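Local coordinates for protein epidermin decarboxylase (Staphylococcus epidermidis, PDB 1G63) that catalyses the FMN-dependent oxidative decarboxylation of the C-terminal cysteine residue of the epidermin precursor peptide and assembles as a homododecamer, at residues B[43-46]-B[47-50]; B[12-15]-B[16-19]; B[97-100]-B[101-105]. All coordinates share one frame; numbering follows the deposited sequence.

In the fold
Along the chain the order is contact 2, contact 1, contact 3, all within the Rossmann-like flavoprotein fold built on a parallel sheet. Contact 2 runs from the loop after strand 5-9 into helix 18-25, and contact 1 lies in the connection between strands 32-36 and 56-57. Their centres are about 10 Å apart; they pack on each other and reach the same FMN. Contact 3 comprises helix 98-105 and its N-cap, its centre about 20 Å from each of the others and out of touch with both, and its Thr101 meets a different FMN, held largely by another subunit. One chain thus contributes to two flavin sites, consistent with cofactor binding being linked to oligomer assembly.

Contact 1 (B[43-46]-B[47-50]); sequences FINT and DVLK. With FMN (flavin mononucleotide), chain N.
Asn45 reaches forward over the start of the 3-10 turn, where its side chain crosses that of Asp47 obliquely, the amide and carboxylate planes 58° apart. With CG anti to its backbone N (chi1 -175°), the amide swings along the chain so that OD1 lies 3.1 Å from Asp47 N; the bond is weak and bent, in the manner of an Asx turn. The carbonyl of the same residue is used as well: Asn45 O accepts from Val48 N at 3.2 Å, and Thr46 O takes Leu49 N at 3.1 Å. At the solvent side, Lys50, fully extended beyond CB, runs back toward the start of the turn, and NZ meets Asp47 OD1 at 3.3 Å in a salt bridge whose hydrogen bond is weak. Ile44 and Leu49 add an apolar contact, meeting at about a right angle, CD1 of Ile44 being 3.9 Å from CD2 of Leu49, which also rests 3.5 Å from Thr46 O. Farther back, Phe43 presents its CE2-CZ edge to the benzenoid face of FMN, CZ lying 3.5 Å from flavin C8. Asn45 and Val48 border Asn42 of a neighbouring subunit. Within the chain, Leu49 packs on Ile18 and Ile22 of helix 18-25, and Ile44, Thr46 and Leu49 all touch Phe36 at the end of strand 32-36.

Contact 2 (B[12-15]-B[16-19]); sequences SINV and ININ. With FMN (flavin mononucleotide), chain N.
An ST turn followed by 3-10 winding leads from the FMN-binding loop after strand 5-9 into helix 18-25, and the successive i to i+3 bonds join residues 12-15 to 16-19. In the ST turn Ser12 OG accepts from Asn14 N at 3.3 Å. The hydroxyl stands anti to its own backbone N (chi1 157°), which also carries it to within 3.2 Å of the flavin O4, and OG is hydrogen-bonded to Asn115 OD1. Next along the chain, the backbone N of Ile13 lies 3.4 Å from flavin N5, with CB beside the N5-C6 edge of the isoalloxazine. Across the junction, Asn17 N bonds to Asn14 O at 3.0 Å, and Ile18 N to Val15 O at 3.2 Å; the bond from Ile16 N to Ile13 O is longer and weak. Branched side chains crowd these carbonyls. Ile16 brings both CG1 and CG2 up to Ile13 O, CG2 at 3.2 Å, and Ile18 likewise sets CG2 3.2 Å from Val15 O. On the outer side, Ile16 and Asn19 pack reciprocally with Asn19 and Ile16 of a neighbouring subunit, so that this helix start lies against its counterpart. Ile18 faces inward onto Ile7 of strand 5-9 and Ile34 of strand 32-36, and Val15 packs between Phe43, Ala9 of strand 5-9 and Phe36 of strand 32-36.

Contact 3 (B[97-100]-B[101-105]); sequences NLLT and TVCLT. With FMN (flavin mononucleotide), chain M.
Thr101 holds OG1 beside its own backbone N and opposite the carbonyl carbon (chi1 -68°), which folds the hydroxyl back onto the preceding turn. There OG1 donates to Asn97 O at 3.0 Å, from above the carbonyl plane, while Thr101 N bonds to the same oxygen at 2.9 Å, close to the line of the carbonyl bond. Two donors of one residue therefore grip Asn97 O. Having spent its proton on that carbonyl, OG1 accepts from the ribityl hydroxyl O3' of FMN at 3.0 Å. The side chain of Asn97 curls over its own backbone (chi1 57°) to cap the helix through OD1 and Thr100 N, a bond left doubtful because OD1 is modelled too near Thr100 CB. Regular helical bonds follow, such as Val102 N to Leu98 O at 2.8 Å. One turn apart, Leu98 CD1 lies 4.1 Å from Val102 CG2 and Leu99 CD2 4.0 Å from Cys103 SG; Leu98, Leu99 and Val102 touch Leu35, Leu99 and Cys103 helix 84-91. Thr101 also touches the active-site His67, and the same flavin is bonded by Ala11, Ser37 and Thr86 of a neighbouring subunit: an asparagine N-cap starts a helix whose first turn completes an intersubunit FMN site.

Contact 1 (B[43-46]-B[47-50])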
loop_
_atom_site.group_PDB
_atom_site.type_symbol
_atom_site.label_atom_id
_atom_site.label_comp_id
_atom_site.label_asym_id
_atom_site.label_seq_id
_atom_site.Cartn_x
_atom_site.Cartn_y
_atom_site.Cartn_z
ATOM N N PHE B 43 17.191 3.398 15.638
ATOM C CA PHE B 43 17.642 4.334 16.658
ATOM C C PHE B 43 17.840 5.740 16.127
ATOM O O PHE B 43 17.710 6.718 16.864
ATOM C CB PHE B 43 18.963 3.872 17.272
ATOM C CG PHE B 43 18.864 2.597 18.043
ATOM C CD1 PHE B 43 18.540 1.406 17.404
ATOM C CD2 PHE B 43 19.123 2.581 19.403
ATOM C CE1 PHE B 43 18.480 0.212 18.107
ATOM C CE2 PHE B 43 19.067 1.397 20.118
ATOM C CZ PHE B 43 18.744 0.202 19.465
ATOM N N ILE B 44 18.174 5.848 14.851
ATOM C CA ILE B 44 18.403 7.157 14.277
ATOM C C ILE B 44 18.010 7.204 12.816
ATOM O O ILE B 44 17.751 6.180 12.196
ATOM C CB ILE B 44 19.895 7.553 14.368
ATOM C CG1 ILE B 44 20.744 6.495 13.657
ATOM C CG2 ILE B 44 20.321 7.702 15.822
ATOM C CD1 ILE B 44 22.200 6.866 13.532
ATOM N N ASN B 45 17.965 8.417 12.281
ATOM C CA ASN B 45 17.671 8.621 10.876
ATOM C C ASN B 45 19.069 8.665 10.262
ATOM O O ASN B 45 19.776 9.668 10.373
ATOM C CB ASN B 45 16.957 9.954 10.668
ATOM C CG ASN B 45 16.526 10.157 9.236
ATOM O OD1 ASN B 45 17.323 10.000 8.311
ATOM N ND2 ASN B 45 15.261 10.512 9.043
ATOM N N THR B 46 19.472 7.562 9.647
ATOM C CA THR B 46 20.801 7.460 9.053
ATOM C C THR B 46 21.111 8.457 7.945
ATOM O O THR B 46 22.274 8.776 7.730
ATOM C CB THR B 46 21.065 6.031 8.516
ATOM O OG1 THR B 46 20.106 5.708 7.497
ATOM C CG2 THR B 46 20.969 5.014 9.658
ATOM N N ASP B 47 20.092 8.951 7.244
ATOM C CA ASP B 47 20.332 9.905 6.166
ATOM C C ASP B 47 20.978 11.197 6.656
ATOM O O ASP B 47 21.672 11.869 5.899
ATOM C CB ASP B 47 19.034 10.224 5.414
ATOM C CG ASP B 47 18.737 9.213 4.316
ATOM O OD1 ASP B 47 19.577 9.073 3.402
ATOM O OD2 ASP B 47 17.672 8.554 4.364
ATOM N N VAL B 48 20.750 11.535 7.922
ATOM C CA VAL B 48 21.318 12.742 8.513
ATOM C C VAL B 48 22.836 12.698 8.502
ATOM O O VAL B 48 23.492 13.730 8.361
ATOM C CB VAL B 48 20.840 12.934 9.966
ATOM C CG1 VAL B 48 21.661 13.995 10.665
ATOM C CG2 VAL B 48 19.387 13.352 9.962
ATOM N N LEU B 49 23.396 11.502 8.649
ATOM C CA LEU B 49 24.839 11.350 8.638
ATOM C C LEU B 49 25.464 11.790 7.314
ATOM O O LEU B 49 26.670 12.023 7.248
ATOM C CB LEU B 49 25.234 9.904 8.960
ATOM C CG LEU B 49 25.157 9.483 10.435
ATOM C CD1 LEU B 49 25.847 10.525 11.285
ATOM C CD2 LEU B 49 23.719 9.351 10.879
ATOM N N LYS B 50 24.653 11.907 6.264
ATOM C CA LYS B 50 25.169 12.351 4.967
ATOM C C LYS B 50 25.693 13.775 5.101
ATOM O O LYS B 50 26.507 14.222 4.297
ATOM C CB LYS B 50 24.073 12.335 3.897
ATOM C CG LYS B 50 23.767 10.985 3.289
ATOM C CD LYS B 50 22.624 11.121 2.294
ATOM C CE LYS B 50 22.273 9.797 1.630
ATOM N NZ LYS B 50 21.134 9.966 0.674
HETATM N N1 FMN N . 23.161 -4.262 22.140
HETATM C C2 FMN N . 24.486 -4.033 22.403
HETATM O O2 FMN N . 25.360 -4.808 22.143
HETATM N N3 FMN N . 24.862 -2.798 23.031
HETATM C C4 FMN N . 24.006 -1.818 23.399
HETATM O O4 FMN N . 24.429 -0.797 23.964
HETATM C C4A FMN N . 22.583 -2.075 23.145
HETATM N N5 FMN N . 21.665 -1.158 23.425
HETATM C C5A FMN N . 20.374 -1.348 23.020
HETATM C C6 FMN N . 19.380 -0.297 23.230
HETATM C C7 FMN N . 18.049 -0.470 22.976
HETATM C C7M FMN N . 17.038 0.665 23.200
HETATM C C8 FMN N . 17.616 -1.673 22.236
HETATM C C8M FMN N . 16.181 -1.856 21.805
HETATM C C9 FMN N . 18.543 -2.694 22.054
HETATM C C9A FMN N . 19.901 -2.585 22.414
HETATM N N10 FMN N . 20.895 -3.595 22.227
HETATM C C10 FMN N . 22.241 -3.357 22.471
HETATM C "C1'" FMN N . 20.518 -4.870 21.597
HETATM C "C2'" FMN N . 20.814 -4.800 20.078
HETATM O "O2'" FMN N . 20.155 -3.734 19.391
HETATM C "C3'" FMN N . 20.427 -6.118 19.410
HETATM O "O3'" FMN N . 21.246 -7.199 19.962
HETATM C "C4'" FMN N . 20.542 -6.148 17.893
HETATM O "O4'" FMN N . 19.972 -7.365 17.350
HETATM C "C5'" FMN N . 21.957 -5.972 17.363
HETATM O "O5'" FMN N . 21.951 -5.889 15.922
HETATM P P FMN N . 23.194 -5.385 15.074
HETATM O O1P FMN N . 24.356 -6.254 15.438
HETATM O O2P FMN N . 23.395 -3.948 15.371
HETATM O O3P FMN N . 22.745 -5.592 13.582
#

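Contact 2 (B[12-15]-B[16-19])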
loop_
_atom_site.group_PDB
_atom_site.type_symbol
_atom_site.label_atom_id
_atom_site.label_comp_id
_atom_site.label_asym_id
_atom_site.label_seq_id
_atom_site.Cartn_x
_atom_site.Cartn_y
_atom_site.Cartn_z
ATOM N N SER B 12 23.629 -0.184 18.889
ATOM C CA SER B 12 23.967 0.093 20.275
ATOM C C SER B 12 23.301 1.433 20.565
ATOM O O SER B 12 23.230 2.292 19.691
ATOM C CB SER B 12 25.474 0.239 20.454
ATOM O OG SER B 12 25.768 0.997 21.620
ATOM N N ILE B 13 22.808 1.611 21.783
ATOM C CA ILE B 13 22.151 2.855 22.152
ATOM C C ILE B 13 23.012 4.073 21.816
ATOM O O ILE B 13 22.489 5.123 21.445
ATOM C CB ILE B 13 21.807 2.872 23.670
ATOM C CG1 ILE B 13 21.082 4.169 24.034
ATOM C CG2 ILE B 13 23.078 2.721 24.498
ATOM C CD1 ILE B 13 19.801 4.397 23.265
ATOM N N ASN B 14 24.331 3.932 21.926
ATOM C CA ASN B 14 25.218 5.056 21.646
ATOM C C ASN B 14 25.393 5.414 20.185
ATOM O O ASN B 14 26.129 6.346 19.864
ATOM C CB ASN B 14 26.587 4.832 22.280
ATOM C CG ASN B 14 26.538 4.922 23.780
ATOM O OD1 ASN B 14 26.628 3.914 24.478
ATOM N ND2 ASN B 14 26.372 6.134 24.290
ATOM N N VAL B 15 24.727 4.688 19.296
ATOM C CA VAL B 15 24.828 5.000 17.880
ATOM C C VAL B 15 24.166 6.363 17.647
ATOM O O VAL B 15 24.402 7.013 16.628
ATOM C CB VAL B 15 24.139 3.925 17.012
ATOM C CG1 VAL B 15 22.643 3.949 17.242
ATOM C CG2 VAL B 15 24.476 4.147 15.548
ATOM N N ILE B 16 23.345 6.797 18.603
ATOM C CA ILE B 16 22.671 8.087 18.486
ATOM C C ILE B 16 23.653 9.251 18.622
ATOM O O ILE B 16 23.313 10.394 18.320
ATOM C CB ILE B 16 21.570 8.263 19.560
ATOM C CG1 ILE B 16 22.205 8.475 20.937
ATOM C CG2 ILE B 16 20.661 7.047 19.572
ATOM C CD1 ILE B 16 21.205 8.776 22.029
ATOM N N ASN B 17 24.866 8.958 19.082
ATOM C CA ASN B 17 25.898 9.978 19.249
ATOM C C ASN B 17 27.049 9.799 18.255
ATOM O O ASN B 17 28.084 10.453 18.378
ATOM C CB ASN B 17 26.461 9.934 20.672
ATOM C CG ASN B 17 25.452 10.375 21.715
ATOM O OD1 ASN B 17 25.474 9.892 22.852
ATOM N ND2 ASN B 17 24.568 11.304 21.342
ATOM N N ILE B 18 26.862 8.926 17.271
ATOM C CA ILE B 18 27.900 8.658 16.286
ATOM C C ILE B 18 28.332 9.899 15.495
ATOM O O ILE B 18 29.472 9.987 15.052
ATOM C CB ILE B 18 27.460 7.529 15.292
ATOM C CG1 ILE B 18 28.676 7.004 14.531
ATOM C CG2 ILE B 18 26.422 8.048 14.310
ATOM C CD1 ILE B 18 29.732 6.368 15.418
ATOM N N ASN B 19 27.429 10.856 15.328
ATOM C CA ASN B 19 27.748 12.066 14.588
ATOM C C ASN B 19 28.920 12.817 15.210
ATOM O O ASN B 19 29.708 13.438 14.499
ATOM C CB ASN B 19 26.522 12.983 14.504
ATOM C CG ASN B 19 25.953 13.337 15.870
ATOM O OD1 ASN B 19 25.405 12.480 16.572
ATOM N ND2 ASN B 19 26.085 14.605 16.255
HETATM N N1 FMN N . 23.161 -4.262 22.140
HETATM C C2 FMN N . 24.486 -4.033 22.403
HETATM O O2 FMN N . 25.360 -4.808 22.143
HETATM N N3 FMN N . 24.862 -2.798 23.031
HETATM C C4 FMN N . 24.006 -1.818 23.399
HETATM O O4 FMN N . 24.429 -0.797 23.964
HETATM C C4A FMN N . 22.583 -2.075 23.145
HETATM N N5 FMN N . 21.665 -1.158 23.425
HETATM C C5A FMN N . 20.374 -1.348 23.020
HETATM C C6 FMN N . 19.380 -0.297 23.230
HETATM C C7 FMN N . 18.049 -0.470 22.976
HETATM C C7M FMN N . 17.038 0.665 23.200
HETATM C C8 FMN N . 17.616 -1.673 22.236
HETATM C C8M FMN N . 16.181 -1.856 21.805
HETATM C C9 FMN N . 18.543 -2.694 22.054
HETATM C C9A FMN N . 19.901 -2.585 22.414
HETATM N N10 FMN N . 20.895 -3.595 22.227
HETATM C C10 FMN N . 22.241 -3.357 22.471
HETATM C "C1'" FMN N . 20.518 -4.870 21.597
HETATM C "C2'" FMN N . 20.814 -4.800 20.078
HETATM O "O2'" FMN N . 20.155 -3.734 19.391
HETATM C "C3'" FMN N . 20.427 -6.118 19.410
HETATM O "O3'" FMN N . 21.246 -7.199 19.962
HETATM C "C4'" FMN N . 20.542 -6.148 17.893
HETATM O "O4'" FMN N . 19.972 -7.365 17.350
HETATM C "C5'" FMN N . 21.957 -5.972 17.363
HETATM O "O5'" FMN N . 21.951 -5.889 15.922
HETATM P P FMN N . 23.194 -5.385 15.074
HETATM O O1P FMN N . 24.356 -6.254 15.438
HETATM O O2P FMN N . 23.395 -3.948 15.371
HETATM O O3P FMN N . 22.745 -5.592 13.582
#

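Contact 3 (B[97-100]-B[101-105])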
loop_
_atom_site.group_PDB
_atom_site.type_symbol
_atom_site.label_atom_id
_atom_site.label_comp_id
_atom_site.label_asym_id
_atom_site.label_seq_id
_atom_site.Cartn_x
_atom_site.Cartn_y
_atom_site.Cartn_z
ATOM N N ASN B 97 24.495 -9.380 6.419
ATOM C CA ASN B 97 24.111 -8.020 6.045
ATOM C C ASN B 97 25.382 -7.348 5.502
ATOM O O ASN B 97 26.473 -7.888 5.658
ATOM C CB ASN B 97 23.497 -7.236 7.226
ATOM C CG ASN B 97 24.405 -7.159 8.437
ATOM O OD1 ASN B 97 25.620 -6.984 8.309
ATOM N ND2 ASN B 97 23.815 -7.271 9.629
ATOM N N LEU B 98 25.250 -6.193 4.857
ATOM C CA LEU B 98 26.410 -5.522 4.277
ATOM C C LEU B 98 27.532 -5.219 5.262
ATOM O O LEU B 98 28.695 -5.531 4.992
ATOM C CB LEU B 98 25.993 -4.227 3.560
ATOM C CG LEU B 98 27.128 -3.462 2.849
ATOM C CD1 LEU B 98 27.800 -4.349 1.813
ATOM C CD2 LEU B 98 26.580 -2.203 2.184
ATOM N N LEU B 99 27.189 -4.617 6.398
ATOM C CA LEU B 99 28.187 -4.264 7.406
ATOM C C LEU B 99 29.026 -5.471 7.802
ATOM O O LEU B 99 30.255 -5.457 7.786
ATOM C CB LEU B 99 27.503 -3.699 8.653
ATOM C CG LEU B 99 28.395 -3.298 9.837
ATOM C CD1 LEU B 99 27.689 -2.232 10.673
ATOM C CD2 LEU B 99 28.731 -4.520 10.699
ATOM N N THR B 100 28.326 -6.526 8.149
ATOM C CA THR B 100 28.944 -7.743 8.589
ATOM C C THR B 100 29.731 -8.440 7.448
ATOM O O THR B 100 30.741 -9.109 7.689
ATOM C CB THR B 100 27.833 -8.598 9.226
ATOM O OG1 THR B 100 28.369 -9.345 10.309
ATOM C CG2 THR B 100 27.200 -9.497 8.230
ATOM N N THR B 101 29.296 -8.252 6.202
ATOM C CA THR B 101 30.012 -8.830 5.057
ATOM C C THR B 101 31.303 -8.031 4.822
ATOM O O THR B 101 32.330 -8.578 4.414
ATOM C CB THR B 101 29.159 -8.786 3.762
ATOM O OG1 THR B 101 28.051 -9.677 3.891
ATOM C CG2 THR B 101 29.987 -9.194 2.553
ATOM N N VAL B 102 31.234 -6.727 5.070
ATOM C CA VAL B 102 32.397 -5.861 4.924
ATOM C C VAL B 102 33.439 -6.228 5.984
ATOM O O VAL B 102 34.641 -6.243 5.704
ATOM C CB VAL B 102 31.995 -4.363 5.070
ATOM C CG1 VAL B 102 33.213 -3.498 5.419
ATOM C CG2 VAL B 102 31.367 -3.882 3.764
ATOM N N CYS B 103 32.973 -6.535 7.193
ATOM C CA CYS B 103 33.868 -6.904 8.280
ATOM C C CYS B 103 34.571 -8.234 8.047
ATOM O O CYS B 103 35.698 -8.412 8.489
ATOM C CB CYS B 103 33.116 -6.926 9.617
ATOM S SG CYS B 103 32.640 -5.283 10.202
ATOM N N LEU B 104 33.917 -9.167 7.358
ATOM C CA LEU B 104 34.549 -10.454 7.076
ATOM C C LEU B 104 35.675 -10.222 6.073
ATOM O O LEU B 104 36.805 -10.663 6.263
ATOM C CB LEU B 104 33.551 -11.450 6.479
ATOM C CG LEU B 104 34.175 -12.794 6.045
ATOM C CD1 LEU B 104 33.701 -13.917 6.953
ATOM C CD2 LEU B 104 33.807 -13.107 4.605
ATOM N N THR B 105 35.345 -9.514 5.002
ATOM C CA THR B 105 36.300 -9.226 3.946
ATOM C C THR B 105 37.503 -8.420 4.433
ATOM O O THR B 105 38.634 -8.677 4.020
ATOM C CB THR B 105 35.613 -8.466 2.794
ATOM O OG1 THR B 105 34.495 -9.223 2.326
ATOM C CG2 THR B 105 36.577 -8.246 1.643
HETATM N N1 FMN M . 29.306 -13.467 -1.136
HETATM C C2 FMN M . 29.970 -14.640 -1.400
HETATM O O2 FMN M . 30.240 -15.465 -0.576
HETATM N N3 FMN M . 30.377 -14.903 -2.737
HETATM C C4 FMN M . 30.172 -14.090 -3.796
HETATM O O4 FMN M . 30.600 -14.409 -4.911
HETATM C C4A FMN M . 29.489 -12.818 -3.516
HETATM N N5 FMN M . 29.200 -11.969 -4.493
HETATM C C5A FMN M . 28.421 -10.886 -4.226
HETATM C C6 FMN M . 28.010 -10.001 -5.315
HETATM C C7 FMN M . 27.343 -8.820 -5.106
HETATM C C7M FMN M . 26.914 -7.924 -6.284
HETATM C C8 FMN M . 26.801 -8.534 -3.763
HETATM C C8M FMN M . 25.941 -7.325 -3.506
HETATM C C9 FMN M . 27.210 -9.352 -2.710
HETATM C C9A FMN M . 27.996 -10.512 -2.885
HETATM N N10 FMN M . 28.412 -11.392 -1.846
HETATM C C10 FMN M . 29.059 -12.590 -2.115
HETATM C "C1'" FMN M . 28.003 -11.120 -0.451
HETATM C "C2'" FMN M . 26.715 -11.913 -0.126
HETATM O "O2'" FMN M . 25.608 -11.626 -0.992
HETATM C "C3'" FMN M . 26.279 -11.636 1.310
HETATM O "O3'" FMN M . 27.322 -12.078 2.221
HETATM C "C4'" FMN M . 24.964 -12.268 1.741
HETATM O "O4'" FMN M . 24.568 -11.780 3.043
HETATM C "C5'" FMN M . 24.965 -13.787 1.748
HETATM O "O5'" FMN M . 23.651 -14.292 2.047
HETATM P P FMN M . 23.208 -15.784 1.805
HETATM O O1P FMN M . 24.155 -16.634 2.554
HETATM O O2P FMN M . 23.194 -16.061 0.334
HETATM O O3P FMN M . 21.746 -15.857 2.386
#